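Local atomic coordinates of diacylglycerol kinase (Bacillus anthracis, PDB entry 3S40), a protein that probably phosphorylates diacylglycerol with ATP to give phosphatidic acid. Residues D52-K55 against Y56-F60; N101-S104 against R105-V109; K184-D188 against G189-E193; T232-Q235 against A236-Y240; I264-E267 against E268-V272. One frame throughout, in Å; residues are numbered along the deposited sequence.

How the interactions relate
All five contacts are local, built from neighbouring residues along the chain, and they illustrate how such residues shape short elements within each of the two domains. Interactions 1 and 2 belong to the kinase catalytic domain, their centres about 21 Å apart. Interaction 2 lies beside D73 of the GGDGT signature, probably at the nucleotide site as in relatives, while the helix of interaction 1 touches T75 of the same motif. Interactions 3, 4 and 5 belong to the beta-sandwich domain. Interactions 3 and 5 touch through neighbouring strands: K184 N lies 2.7 Å from E265 O, probably a hydrogen bond. Interaction 4 stands about 9 Å from interaction 3, nearest atoms, and opposite interaction 1 across the chain's centre.

Interaction 1: D52-K55 against Y56-F60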
loop_
_atom_site.group_PDB
_atom_site.type_symbol
_atom_site.label_atom_id
_atom_site.label_comp_id
_atom_site.label_asym_id
_atom_site.label_seq_id
_atom_site.Cartn_x
_atom_site.Cartn_y
_atom_site.Cartn_z
ATOM N N ASP A 52 1.493 16.992 7.521
ATOM C CA ASP A 52 0.423 17.826 6.944
ATOM C C ASP A 52 -0.642 17.029 6.184
ATOM O O ASP A 52 -1.832 17.281 6.315
ATOM C CB ASP A 52 0.994 18.894 6.018
ATOM C CG ASP A 52 1.634 20.050 6.775
ATOM O OD1 ASP A 52 1.535 20.081 8.020
ATOM O OD2 ASP A 52 2.224 20.933 6.116
ATOM N N ALA A 53 -0.206 16.088 5.364
ATOM C CA ALA A 53 -1.156 15.302 4.594
ATOM C C ALA A 53 -2.097 14.571 5.558
ATOM O O ALA A 53 -3.307 14.579 5.384
ATOM C CB ALA A 53 -0.417 14.328 3.655
ATOM N N THR A 54 -1.530 13.974 6.595
ATOM C CA THR A 54 -2.331 13.313 7.626
ATOM C C THR A 54 -3.330 14.290 8.254
ATOM O O THR A 54 -4.504 13.960 8.404
ATOM C CB THR A 54 -1.439 12.695 8.734
ATOM O OG1 THR A 54 -0.513 11.766 8.149
ATOM C CG2 THR A 54 -2.280 11.997 9.791
ATOM N N LYS A 55 -2.866 15.480 8.630
ATOM C CA LYS A 55 -3.761 16.452 9.250
ATOM C C LYS A 55 -4.837 16.938 8.286
ATOM O O LYS A 55 -5.955 17.181 8.706
ATOM C CB LYS A 55 -2.999 17.655 9.812
ATOM C CG LYS A 55 -2.121 17.312 10.983
ATOM C CD LYS A 55 -1.165 18.435 11.304
ATOM C CE LYS A 55 -0.073 17.957 12.264
ATOM N NZ LYS A 55 0.840 19.071 12.665
ATOM N N TYR A 56 -4.504 17.092 7.004
ATOM C CA TYR A 56 -5.504 17.579 6.053
ATOM C C TYR A 56 -6.566 16.506 5.869
ATOM O O TYR A 56 -7.765 16.809 5.829
ATOM C CB TYR A 56 -4.903 17.914 4.688
ATOM C CG TYR A 56 -3.876 19.020 4.654
ATOM C CD1 TYR A 56 -3.788 19.965 5.664
ATOM C CD2 TYR A 56 -2.983 19.114 3.582
ATOM C CE1 TYR A 56 -2.829 20.995 5.605
ATOM C CE2 TYR A 56 -2.035 20.119 3.515
ATOM C CZ TYR A 56 -1.961 21.058 4.523
ATOM O OH TYR A 56 -1.003 22.040 4.439
ATOM N N CYS A 57 -6.127 15.249 5.777
ATOM C CA CYS A 57 -7.073 14.148 5.617
ATOM C C CYS A 57 -8.057 14.143 6.757
ATOM O O CYS A 57 -9.262 14.057 6.542
ATOM C CB CYS A 57 -6.366 12.788 5.533
ATOM S SG CYS A 57 -5.591 12.484 3.921
ATOM N N GLN A 58 -7.531 14.238 7.970
ATOM C CA GLN A 58 -8.362 14.180 9.165
ATOM C C GLN A 58 -9.296 15.381 9.277
ATOM O O GLN A 58 -10.423 15.243 9.713
ATOM C CB GLN A 58 -7.496 14.004 10.417
ATOM C CG GLN A 58 -6.946 12.573 10.477
ATOM C CD GLN A 58 -5.980 12.318 11.611
ATOM O OE1 GLN A 58 -5.453 13.244 12.225
ATOM N NE2 GLN A 58 -5.725 11.048 11.879
ATOM N N GLU A 59 -8.848 16.546 8.818
ATOM C CA GLU A 59 -9.714 17.710 8.880
ATOM C C GLU A 59 -10.817 17.661 7.828
ATOM O O GLU A 59 -11.939 18.063 8.095
ATOM C CB GLU A 59 -8.907 18.989 8.722
ATOM C CG GLU A 59 -9.768 20.203 8.527
ATOM C CD GLU A 59 -8.938 21.470 8.418
ATOM O OE1 GLU A 59 -7.692 21.373 8.545
ATOM O OE2 GLU A 59 -9.529 22.553 8.210
ATOM N N PHE A 60 -10.502 17.190 6.625
ATOM C CA PHE A 60 -11.493 17.234 5.546
ATOM C C PHE A 60 -12.289 15.952 5.349
ATOM O O PHE A 60 -13.226 15.918 4.552
ATOM C CB PHE A 60 -10.845 17.651 4.228
ATOM C CG PHE A 60 -10.511 19.108 4.179
ATOM C CD1 PHE A 60 -11.384 20.008 3.612
ATOM C CD2 PHE A 60 -9.323 19.576 4.725
ATOM C CE1 PHE A 60 -11.072 21.348 3.567
ATOM C CE2 PHE A 60 -9.004 20.913 4.689
ATOM C CZ PHE A 60 -9.881 21.807 4.110
#
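Helix 52-60 of the catalytic domain illustrates the i to i+4 spacing, starting with D52 and Y56, whose side chains run alongside each other and point the same way. The backbone holds them one turn apart: Y56 N donates to D52 O at 2.8 Å, and C57 N to A53 O at 2.9 Å. With CG beside its own backbone N (chi1 -63°), Y56 leans back along the helix, bringing one face of its ring over the D52 carbonyl; D52 O is 3.2 Å from Y56 CG and lies toward the rim of the ring. Farther out, D52 CB comes to 4.0 Å from Y56 CZ, and the carboxylate is turned 27° from the ring plane. The polar ends have other partners: D52 OD2 accepts from K48 N and E49 N, and Y56 OH bonds H46 O, so the pair joins the first turn to the end of strand 42-46 and the loop that follows it. On another flank, T54 CG2 meets Q58 CD at 4.1 Å. T54 OG1 bonds E78 O, and the methyl is the branch that faces Q58, whose extended chain lays its amide end alongside. Helix 73-83 receives A53 and C57, Y56 packs on I14 and L45, and F60 reaches L12 and L45, which seats the helix against strands 11-15 and 42-46 of the parallel sheet.

Interaction 2: N101-S104 against R105-V109; sequences NDFS and RTLGV
N101 O receives two donors, R105 N at 2.9 Å and S104 OG at 2.9 Å, so one carbonyl fixes both the first helical turn and a serine side chain. The hydroxyl can turn back to it because S104 OG sits between its own backbone N and carbonyl carbon (chi1 87°); it also bonds Q111 NE2. The next bonds join T106 N to D102 O at 3.0 Å and L107 N to F103 O. At the other end the helix stops in a Schellman motif: G108 adopts positive phi, V109 N reaches back to S104 O at 3.0 Å and G108 N to R105 O at 2.9 Å. Around this polar core the packing is aromatic and aliphatic. T106 CB stands over the centre of the F103 ring, a CH-pi contact of 4.3 Å to the centroid, while L107 CD2 touches F103 CE2 at 3.9 Å. The aliphatic part of R105 passes N101 O, its CG 3.5 Å away, on the way to a bond from NE to C100 O. D73 of the GGDGT signature accepts from the backbone N of N101 and of D102, and the D102 carboxylate accepts from G208 N and G209 N. Buried polar groups are thus met by definite partners, which implies a closely fixed backbone near the probable nucleotide site.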
loop_
_atom_site.group_PDB
_atom_site.type_symbol
_atom_site.label_atom_id
_atom_site.label_comp_id
_atom_site.label_asym_id
_atom_site.label_seq_id
_atom_site.Cartn_x
_atom_site.Cartn_y
_atom_site.Cartn_z
ATOM N N ASN A 101 5.716 4.402 -5.997
ATOM C CA ASN A 101 4.281 4.538 -6.168
ATOM C C ASN A 101 3.611 3.152 -6.155
ATOM O O ASN A 101 2.753 2.840 -6.981
ATOM C CB ASN A 101 4.025 5.298 -7.464
ATOM C CG ASN A 101 4.823 6.591 -7.523
ATOM O OD1 ASN A 101 4.732 7.420 -6.612
ATOM N ND2 ASN A 101 5.628 6.760 -8.573
ATOM N N ASP A 102 4.031 2.328 -5.197
ATOM C CA ASP A 102 3.576 0.949 -5.096
ATOM C C ASP A 102 2.068 0.807 -5.077
ATOM O O ASP A 102 1.490 0.004 -5.833
ATOM C CB ASP A 102 4.175 0.291 -3.857
ATOM C CG ASP A 102 5.601 -0.162 -4.087
ATOM O OD1 ASP A 102 5.925 -0.457 -5.257
ATOM O OD2 ASP A 102 6.384 -0.217 -3.112
ATOM N N PHE A 103 1.403 1.572 -4.221
ATOM C CA PHE A 103 -0.032 1.396 -4.198
ATOM C C PHE A 103 -0.776 1.929 -5.427
ATOM O O PHE A 103 -1.797 1.357 -5.834
ATOM C CB PHE A 103 -0.696 1.816 -2.883
ATOM C CG PHE A 103 -1.830 0.919 -2.541
ATOM C CD1 PHE A 103 -1.583 -0.318 -1.963
ATOM C CD2 PHE A 103 -3.125 1.246 -2.918
ATOM C CE1 PHE A 103 -2.616 -1.197 -1.701
ATOM C CE2 PHE A 103 -4.163 0.380 -2.667
ATOM C CZ PHE A 103 -3.913 -0.848 -2.058
ATOM N N SER A 104 -0.264 2.995 -6.024
ATOM C CA SER A 104 -0.837 3.505 -7.252
ATOM C C SER A 104 -0.722 2.429 -8.326
ATOM O O SER A 104 -1.662 2.202 -9.117
ATOM C CB SER A 104 -0.180 4.848 -7.674
ATOM O OG SER A 104 0.991 4.664 -8.465
ATOM N N ARG A 105 0.403 1.721 -8.348
ATOM C CA ARG A 105 0.539 0.620 -9.317
ATOM C C ARG A 105 -0.450 -0.503 -9.053
ATOM O O ARG A 105 -0.997 -1.097 -9.975
ATOM C CB ARG A 105 1.959 0.059 -9.343
ATOM C CG ARG A 105 2.971 1.033 -9.930
ATOM C CD ARG A 105 4.376 0.504 -9.756
ATOM N NE ARG A 105 5.361 1.573 -9.826
ATOM C CZ ARG A 105 5.961 1.947 -10.948
ATOM N NH1 ARG A 105 6.845 2.936 -10.921
ATOM N NH2 ARG A 105 5.670 1.327 -12.090
ATOM N N THR A 106 -0.694 -0.787 -7.784
ATOM C CA THR A 106 -1.641 -1.833 -7.436
ATOM C C THR A 106 -3.018 -1.537 -8.068
ATOM O O THR A 106 -3.715 -2.441 -8.554
ATOM C CB THR A 106 -1.716 -1.987 -5.900
ATOM O OG1 THR A 106 -0.484 -2.556 -5.428
ATOM C CG2 THR A 106 -2.868 -2.897 -5.502
ATOM N N LEU A 107 -3.371 -0.254 -8.101
ATOM C CA LEU A 107 -4.668 0.213 -8.613
ATOM C C LEU A 107 -4.629 0.420 -10.119
ATOM O O LEU A 107 -5.629 0.821 -10.723
ATOM C CB LEU A 107 -5.095 1.521 -7.919
ATOM C CG LEU A 107 -5.219 1.434 -6.391
ATOM C CD1 LEU A 107 -5.480 2.839 -5.768
ATOM C CD2 LEU A 107 -6.294 0.445 -5.962
ATOM N N GLY A 108 -3.474 0.135 -10.718
ATOM C CA GLY A 108 -3.326 0.217 -12.162
ATOM C C GLY A 108 -3.289 1.651 -12.659
ATOM O O GLY A 108 -3.513 1.941 -13.838
ATOM N N VAL A 109 -3.001 2.564 -11.748
ATOM C CA VAL A 109 -2.931 3.976 -12.105
ATOM C C VAL A 109 -1.759 4.270 -13.037
ATOM O O VAL A 109 -0.625 3.920 -12.732
ATOM C CB VAL A 109 -2.778 4.852 -10.869
ATOM C CG1 VAL A 109 -2.582 6.308 -11.290
ATOM C CG2 VAL A 109 -3.997 4.679 -9.924
#

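Interaction 3: K184-D188 against G189-E193; sequences KITYD and GQVYE
I185 and Y192 exchange two short backbone bonds, I185 N to Y192 O and Y192 N to I185 O, each 2.6 Å, as an antiparallel hydrogen-bonded pair. They belong to a beta hairpin of strands 181-187 and 190-196, closed by a type I' turn from Y187 to Q190 in which D188 and G189 take positive phi. The turn is held by Y187 N to Q190 O at 2.9 Å; the return bond, Q190 N to Y187 O, is longer, its donor well above the carbonyl plane. The D188 carboxylate accepts from S261 N (OD1) and K260 N (OD2), tying the turn to the start of strand 261-266. At the opposite end of the contact, K184 and E193 run side by side; bends at chi3 and chi4 of K184 curl NZ back to E193 OE2, a 2.6 Å salt bridge made on the anti side of the carboxylate. T186 and V191 share that face, T186 CG2 lying 3.5 Å from V191 CG1. On the other face, I185 and Y192 lie alongside each other, and the Y192 ring stacks with F255. Y187 CG lies between its backbone N and carbonyl carbon (chi1 57°), which turns the ring across to the partner strand: Q190 CB lies over its face, 4.1 Å from the centroid, and Y192 CB meets its edge at CE2, 4.3 Å away.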
loop_
_atom_site.group_PDB
_atom_site.type_symbol
_atom_site.label_atom_id
_atom_site.label_comp_id
_atom_site.label_asym_id
_atom_site.label_seq_id
_atom_site.Cartn_x
_atom_site.Cartn_y
_atom_site.Cartn_z
ATOM N N LYS A 184 7.372 -18.509 14.857
ATOM C CA LYS A 184 6.198 -19.325 15.085
ATOM C C LYS A 184 5.025 -18.514 14.555
ATOM O O LYS A 184 4.843 -17.354 14.947
ATOM C CB LYS A 184 6.035 -19.575 16.582
ATOM C CG LYS A 184 5.230 -20.804 16.942
ATOM C CD LYS A 184 5.381 -21.140 18.424
ATOM C CE LYS A 184 6.801 -20.862 18.936
ATOM N NZ LYS A 184 7.869 -21.544 18.151
ATOM N N ILE A 185 4.245 -19.099 13.650
ATOM C CA ILE A 185 3.123 -18.369 13.059
ATOM C C ILE A 185 1.833 -19.134 13.246
ATOM O O ILE A 185 1.734 -20.289 12.842
ATOM C CB ILE A 185 3.330 -18.097 11.540
ATOM C CG1 ILE A 185 4.643 -17.338 11.292
ATOM C CG2 ILE A 185 2.152 -17.319 10.966
ATOM C CD1 ILE A 185 4.996 -17.140 9.820
ATOM N N THR A 186 0.855 -18.493 13.876
ATOM C CA THR A 186 -0.504 -19.032 13.949
ATOM C C THR A 186 -1.392 -18.251 12.992
ATOM O O THR A 186 -1.385 -17.017 12.986
ATOM C CB THR A 186 -1.101 -18.904 15.364
ATOM O OG1 THR A 186 -1.285 -17.515 15.688
ATOM C CG2 THR A 186 -0.191 -19.549 16.394
ATOM N N TYR A 187 -2.165 -18.961 12.185
ATOM C CA TYR A 187 -2.988 -18.278 11.208
ATOM C C TYR A 187 -4.292 -19.017 11.020
ATOM O O TYR A 187 -4.321 -20.123 10.483
ATOM C CB TYR A 187 -2.242 -18.158 9.881
ATOM C CG TYR A 187 -1.811 -19.487 9.328
ATOM C CD1 TYR A 187 -2.568 -20.137 8.357
ATOM C CD2 TYR A 187 -0.664 -20.113 9.797
ATOM C CE1 TYR A 187 -2.184 -21.372 7.858
ATOM C CE2 TYR A 187 -0.269 -21.345 9.302
ATOM C CZ TYR A 187 -1.029 -21.970 8.333
ATOM O OH TYR A 187 -0.637 -23.195 7.840
ATOM N N ASP A 188 -5.376 -18.400 11.472
ATOM C CA ASP A 188 -6.687 -19.036 11.442
ATOM C C ASP A 188 -6.626 -20.449 12.043
ATOM O O ASP A 188 -7.050 -21.430 11.421
ATOM C CB ASP A 188 -7.245 -19.065 10.014
ATOM C CG ASP A 188 -7.208 -17.694 9.338
ATOM O OD1 ASP A 188 -7.202 -16.666 10.041
ATOM O OD2 ASP A 188 -7.184 -17.651 8.093
ATOM N N GLY A 189 -6.076 -20.550 13.248
ATOM C CA GLY A 189 -6.128 -21.796 13.990
ATOM C C GLY A 189 -4.996 -22.773 13.743
ATOM O O GLY A 189 -4.747 -23.647 14.570
ATOM N N GLN A 190 -4.315 -22.645 12.610
ATOM C CA GLN A 190 -3.182 -23.517 12.320
ATOM C C GLN A 190 -1.886 -22.839 12.730
ATOM O O GLN A 190 -1.891 -21.675 13.135
ATOM C CB GLN A 190 -3.144 -23.863 10.840
ATOM C CG GLN A 190 -4.507 -24.182 10.274
ATOM C CD GLN A 190 -4.445 -25.258 9.224
ATOM O OE1 GLN A 190 -4.792 -25.028 8.067
ATOM N NE2 GLN A 190 -4.001 -26.450 9.621
ATOM N N VAL A 191 -0.777 -23.568 12.642
ATOM C CA VAL A 191 0.515 -22.990 13.001
ATOM C C VAL A 191 1.669 -23.428 12.104
ATOM O O VAL A 191 1.606 -24.457 11.414
ATOM C CB VAL A 191 0.904 -23.268 14.467
ATOM C CG1 VAL A 191 -0.249 -22.925 15.404
ATOM C CG2 VAL A 191 1.331 -24.712 14.631
ATOM N N TYR A 192 2.722 -22.617 12.141
ATOM C CA TYR A 192 3.931 -22.828 11.366
ATOM C C TYR A 192 5.143 -22.452 12.209
ATOM O O TYR A 192 5.269 -21.309 12.636
ATOM C CB TYR A 192 3.915 -21.965 10.100
ATOM C CG TYR A 192 5.226 -21.989 9.355
ATOM C CD1 TYR A 192 6.222 -21.062 9.635
ATOM C CD2 TYR A 192 5.476 -22.945 8.381
ATOM C CE1 TYR A 192 7.427 -21.082 8.963
ATOM C CE2 TYR A 192 6.682 -22.977 7.704
ATOM C CZ TYR A 192 7.651 -22.041 7.998
ATOM O OH TYR A 192 8.851 -22.068 7.327
ATOM N N GLU A 193 6.025 -23.417 12.449
ATOM C CA GLU A 193 7.278 -23.144 13.143
ATOM C C GLU A 193 8.452 -23.500 12.253
ATOM O O GLU A 193 8.464 -24.562 11.617
ATOM C CB GLU A 193 7.363 -23.940 14.441
ATOM C CG GLU A 193 6.850 -23.199 15.657
ATOM C CD GLU A 193 6.480 -24.135 16.795
ATOM O OE1 GLU A 193 5.709 -25.091 16.553
ATOM O OE2 GLU A 193 6.963 -23.918 17.929
#

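Interaction 4: T232-Q235 against A236-Y240; sequences TGIQ and AFKDY
K238 runs back along its helix over I234 and Q235: CB lies 3.2 Å from Q235 O, CG meets I234 O at 3.4 Å, and CD touches the same I234 O at 3.2 Å. CD also meets the branch methyl I234 CG2 at 3.7 Å, where the two side chains pass at an angle. Bends at chi2 and chi3 (143° and 67°) fold the chain over that carbonyl before CE and NZ extend beyond it. I234 O accepts its hydrogen bond from K238 N at 3.0 Å, with the lysine methylenes lying beside the same oxygen. This is the first turn of helix 234-240, opened by G233 at the N-cap position, whose O accepts from F237 N at 2.9 Å. While K238 occupies the exposed side, F237 turns inward, meeting F213 edge to face, and packs with Y240 on strand 224-230, against F227; A236 rests on N250 of the loop that follows.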
loop_
_atom_site.group_PDB
_atom_site.type_symbol
_atom_site.label_atom_id
_atom_site.label_comp_id
_atom_site.label_asym_id
_atom_site.label_seq_id
_atom_site.Cartn_x
_atom_site.Cartn_y
_atom_site.Cartn_z
ATOM N N THR A 232 17.044 -21.852 3.931
ATOM C CA THR A 232 17.576 -22.607 2.802
ATOM C C THR A 232 16.973 -22.190 1.463
ATOM O O THR A 232 17.326 -22.738 0.417
ATOM C CB THR A 232 17.270 -24.103 2.967
ATOM O OG1 THR A 232 16.038 -24.410 2.301
ATOM C CG2 THR A 232 17.155 -24.468 4.445
ATOM N N GLY A 233 16.048 -21.239 1.492
ATOM C CA GLY A 233 15.333 -20.869 0.288
ATOM C C GLY A 233 15.802 -19.568 -0.335
ATOM O O GLY A 233 15.122 -19.011 -1.195
ATOM N N ILE A 234 16.964 -19.086 0.092
ATOM C CA ILE A 234 17.500 -17.827 -0.423
ATOM C C ILE A 234 17.634 -17.820 -1.945
ATOM O O ILE A 234 17.196 -16.879 -2.607
ATOM C CB ILE A 234 18.844 -17.475 0.230
ATOM C CG1 ILE A 234 18.608 -17.007 1.669
ATOM C CG2 ILE A 234 19.559 -16.391 -0.569
ATOM C CD1 ILE A 234 19.865 -16.955 2.506
ATOM N N GLN A 235 18.234 -18.873 -2.488
ATOM C CA GLN A 235 18.398 -19.008 -3.931
ATOM C C GLN A 235 17.057 -18.919 -4.660
ATOM O O GLN A 235 16.872 -18.081 -5.547
ATOM C CB GLN A 235 19.084 -20.336 -4.255
ATOM C CG GLN A 235 18.888 -20.806 -5.684
ATOM C CD GLN A 235 18.668 -22.306 -5.772
ATOM O OE1 GLN A 235 19.115 -23.065 -4.909
ATOM N NE2 GLN A 235 17.965 -22.739 -6.812
ATOM N N ALA A 236 16.127 -19.789 -4.275
ATOM C CA ALA A 236 14.804 -19.835 -4.884
ATOM C C ALA A 236 14.131 -18.471 -4.811
ATOM O O ALA A 236 13.496 -18.018 -5.763
ATOM C CB ALA A 236 13.946 -20.881 -4.191
ATOM N N PHE A 237 14.272 -17.823 -3.665
ATOM C CA PHE A 237 13.648 -16.530 -3.455
ATOM C C PHE A 237 14.220 -15.472 -4.389
ATOM O O PHE A 237 13.499 -14.587 -4.859
ATOM C CB PHE A 237 13.825 -16.098 -2.009
ATOM C CG PHE A 237 13.441 -14.680 -1.759
ATOM C CD1 PHE A 237 12.146 -14.255 -1.977
ATOM C CD2 PHE A 237 14.374 -13.770 -1.305
ATOM C CE1 PHE A 237 11.791 -12.944 -1.744
ATOM C CE2 PHE A 237 14.023 -12.468 -1.070
ATOM C CZ PHE A 237 12.728 -12.052 -1.290
ATOM N N LYS A 238 15.520 -15.563 -4.651
ATOM C CA LYS A 238 16.163 -14.649 -5.583
ATOM C C LYS A 238 15.487 -14.757 -6.946
ATOM O O LYS A 238 15.348 -13.761 -7.664
ATOM C CB LYS A 238 17.661 -14.944 -5.681
ATOM C CG LYS A 238 18.465 -14.414 -4.497
ATOM C CD LYS A 238 19.589 -15.360 -4.095
ATOM C CE LYS A 238 20.674 -15.449 -5.155
ATOM N NZ LYS A 238 21.731 -16.431 -4.776
ATOM N N ASP A 239 15.045 -15.966 -7.279
ATOM C CA ASP A 239 14.378 -16.218 -8.552
ATOM C C ASP A 239 12.993 -15.574 -8.661
ATOM O O ASP A 239 12.629 -15.060 -9.719
ATOM C CB ASP A 239 14.297 -17.720 -8.828
ATOM C CG ASP A 239 15.597 -18.279 -9.369
ATOM O OD1 ASP A 239 16.310 -17.531 -10.076
ATOM O OD2 ASP A 239 15.906 -19.458 -9.090
ATOM N N TYR A 240 12.230 -15.608 -7.572
ATOM C CA TYR A 240 10.912 -14.968 -7.529
ATOM C C TYR A 240 10.949 -13.467 -7.848
ATOM O O TYR A 240 9.991 -12.928 -8.407
ATOM C CB TYR A 240 10.281 -15.145 -6.150
ATOM C CG TYR A 240 9.632 -16.478 -5.893
ATOM C CD1 TYR A 240 10.264 -17.666 -6.240
ATOM C CD2 TYR A 240 8.389 -16.549 -5.274
ATOM C CE1 TYR A 240 9.661 -18.892 -5.990
ATOM C CE2 TYR A 240 7.783 -17.760 -5.021
ATOM C CZ TYR A 240 8.420 -18.929 -5.379
ATOM O OH TYR A 240 7.807 -20.133 -5.121
#

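Interaction 5: I264-E267 against E268-V272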
loop_
_atom_site.group_PDB
_atom_site.type_symbol
_atom_site.label_atom_id
_atom_site.label_comp_id
_atom_site.label_asym_id
_atom_site.label_seq_id
_atom_site.Cartn_x
_atom_site.Cartn_y
_atom_site.Cartn_z
ATOM N N ILE A 264 2.244 -13.734 14.797
ATOM C CA ILE A 264 3.644 -14.023 14.539
ATOM C C ILE A 264 4.482 -13.814 15.792
ATOM O O ILE A 264 4.510 -12.719 16.369
ATOM C CB ILE A 264 4.230 -13.138 13.420
ATOM C CG1 ILE A 264 3.310 -13.107 12.203
ATOM C CG2 ILE A 264 5.615 -13.621 13.034
ATOM C CD1 ILE A 264 2.648 -11.764 12.006
ATOM N N GLU A 265 5.178 -14.872 16.193
ATOM C CA GLU A 265 5.986 -14.846 17.395
ATOM C C GLU A 265 7.411 -15.254 17.052
ATOM O O GLU A 265 7.631 -16.152 16.236
ATOM C CB GLU A 265 5.383 -15.788 18.439
ATOM C CG GLU A 265 6.291 -16.108 19.612
ATOM C CD GLU A 265 5.760 -17.254 20.463
ATOM O OE1 GLU A 265 4.524 -17.341 20.633
ATOM O OE2 GLU A 265 6.577 -18.070 20.953
ATOM N N THR A 266 8.375 -14.583 17.672
ATOM C CA THR A 266 9.786 -14.883 17.475
ATOM C C THR A 266 10.461 -15.265 18.788
ATOM O O THR A 266 9.890 -15.092 19.867
ATOM C CB THR A 266 10.530 -13.668 16.923
ATOM O OG1 THR A 266 10.263 -12.544 17.768
ATOM C CG2 THR A 266 10.070 -13.356 15.508
ATOM N N GLU A 267 11.688 -15.768 18.680
ATOM C CA GLU A 267 12.508 -16.114 19.837
ATOM C C GLU A 267 12.831 -14.871 20.658
ATOM O O GLU A 267 12.556 -14.810 21.856
ATOM C CB GLU A 267 13.810 -16.764 19.375
ATOM C CG GLU A 267 14.462 -17.664 20.408
ATOM C CD GLU A 267 13.695 -18.961 20.618
ATOM O OE1 GLU A 267 12.794 -19.264 19.804
ATOM O OE2 GLU A 267 13.993 -19.678 21.597
ATOM N N GLU A 268 13.435 -13.888 20.002
ATOM C CA GLU A 268 13.693 -12.593 20.609
ATOM C C GLU A 268 12.928 -11.533 19.846
ATOM O O GLU A 268 12.787 -11.624 18.630
ATOM C CB GLU A 268 15.178 -12.257 20.542
ATOM C CG GLU A 268 16.067 -13.099 21.425
ATOM C CD GLU A 268 17.506 -12.631 21.372
ATOM O OE1 GLU A 268 18.116 -12.443 22.446
ATOM O OE2 GLU A 268 18.022 -12.445 20.249
ATOM N N GLU A 269 12.441 -10.523 20.553
ATOM C CA GLU A 269 11.822 -9.385 19.895
ATOM C C GLU A 269 12.620 -8.975 18.657
ATOM O O GLU A 269 13.847 -8.857 18.710
ATOM C CB GLU A 269 11.730 -8.208 20.862
ATOM C CG GLU A 269 11.357 -6.902 20.212
ATOM C CD GLU A 269 10.878 -5.877 21.224
ATOM O OE1 GLU A 269 10.401 -6.282 22.311
ATOM O OE2 GLU A 269 10.980 -4.666 20.932
ATOM N N LYS A 270 11.919 -8.793 17.540
ATOM C CA LYS A 270 12.513 -8.234 16.322
ATOM C C LYS A 270 11.728 -6.992 15.886
ATOM O O LYS A 270 10.566 -6.811 16.257
ATOM C CB LYS A 270 12.544 -9.268 15.191
ATOM C CG LYS A 270 13.319 -10.543 15.526
ATOM C CD LYS A 270 13.406 -11.491 14.333
ATOM C CE LYS A 270 14.364 -10.970 13.267
ATOM N NZ LYS A 270 15.795 -11.159 13.646
ATOM N N GLU A 271 12.368 -6.139 15.100
ATOM C CA GLU A 271 11.734 -4.909 14.646
ATOM C C GLU A 271 10.925 -5.160 13.381
ATOM O O GLU A 271 11.298 -5.993 12.550
ATOM C CB GLU A 271 12.791 -3.842 14.381
ATOM C CG GLU A 271 12.242 -2.548 13.819
ATOM C CD GLU A 271 13.329 -1.510 13.603
ATOM O OE1 GLU A 271 14.471 -1.907 13.275
ATOM O OE2 GLU A 271 13.046 -0.302 13.769
ATOM N N VAL A 272 9.823 -4.434 13.231
ATOM C CA VAL A 272 8.953 -4.604 12.070
ATOM C C VAL A 272 9.021 -3.422 11.105
ATOM O O VAL A 272 9.076 -2.270 11.530
ATOM C CB VAL A 272 7.489 -4.809 12.490
ATOM C CG1 VAL A 272 6.558 -4.690 11.277
ATOM C CG2 VAL A 272 7.314 -6.151 13.195
#
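T266, near the end of strand 261-266, is extended, E267 breaks away at helix-like angles, and E268 extends again, so the chain bends sharply and carries the E268 carbonyl back toward the strand. T266 OG1 donates to that carbonyl, E268 O, at 2.8 Å. The hydroxyl approaches from above the carbonyl plane, 62° out of it, and so does not use a lone-pair direction. With chi1 at 53°, OG1 lies between the backbone N and carbonyl carbon of T266, directed into the bend, and it also bonds T282 OG1, which in turn receives K270 N. One threonine oxygen therefore links the bend to T282, between strands 280-281 and 284-296. This bend carries the chain from strand 261-266 in one antiparallel sheet to strand 271-274 in the other, a crossing between the two layers of the NAD kinase-like beta sandwich. The methyl branch meets the lysine: T266 CG2 touches K270 CD at 4.0 Å as the two side chains cross. Beyond that point the lysine bends at chi3 and chi4 and forms a cation-pi contact with F181. E267 touches P182 and E269 touches H281, while I264 and V272, at the two ends, both pack on W142.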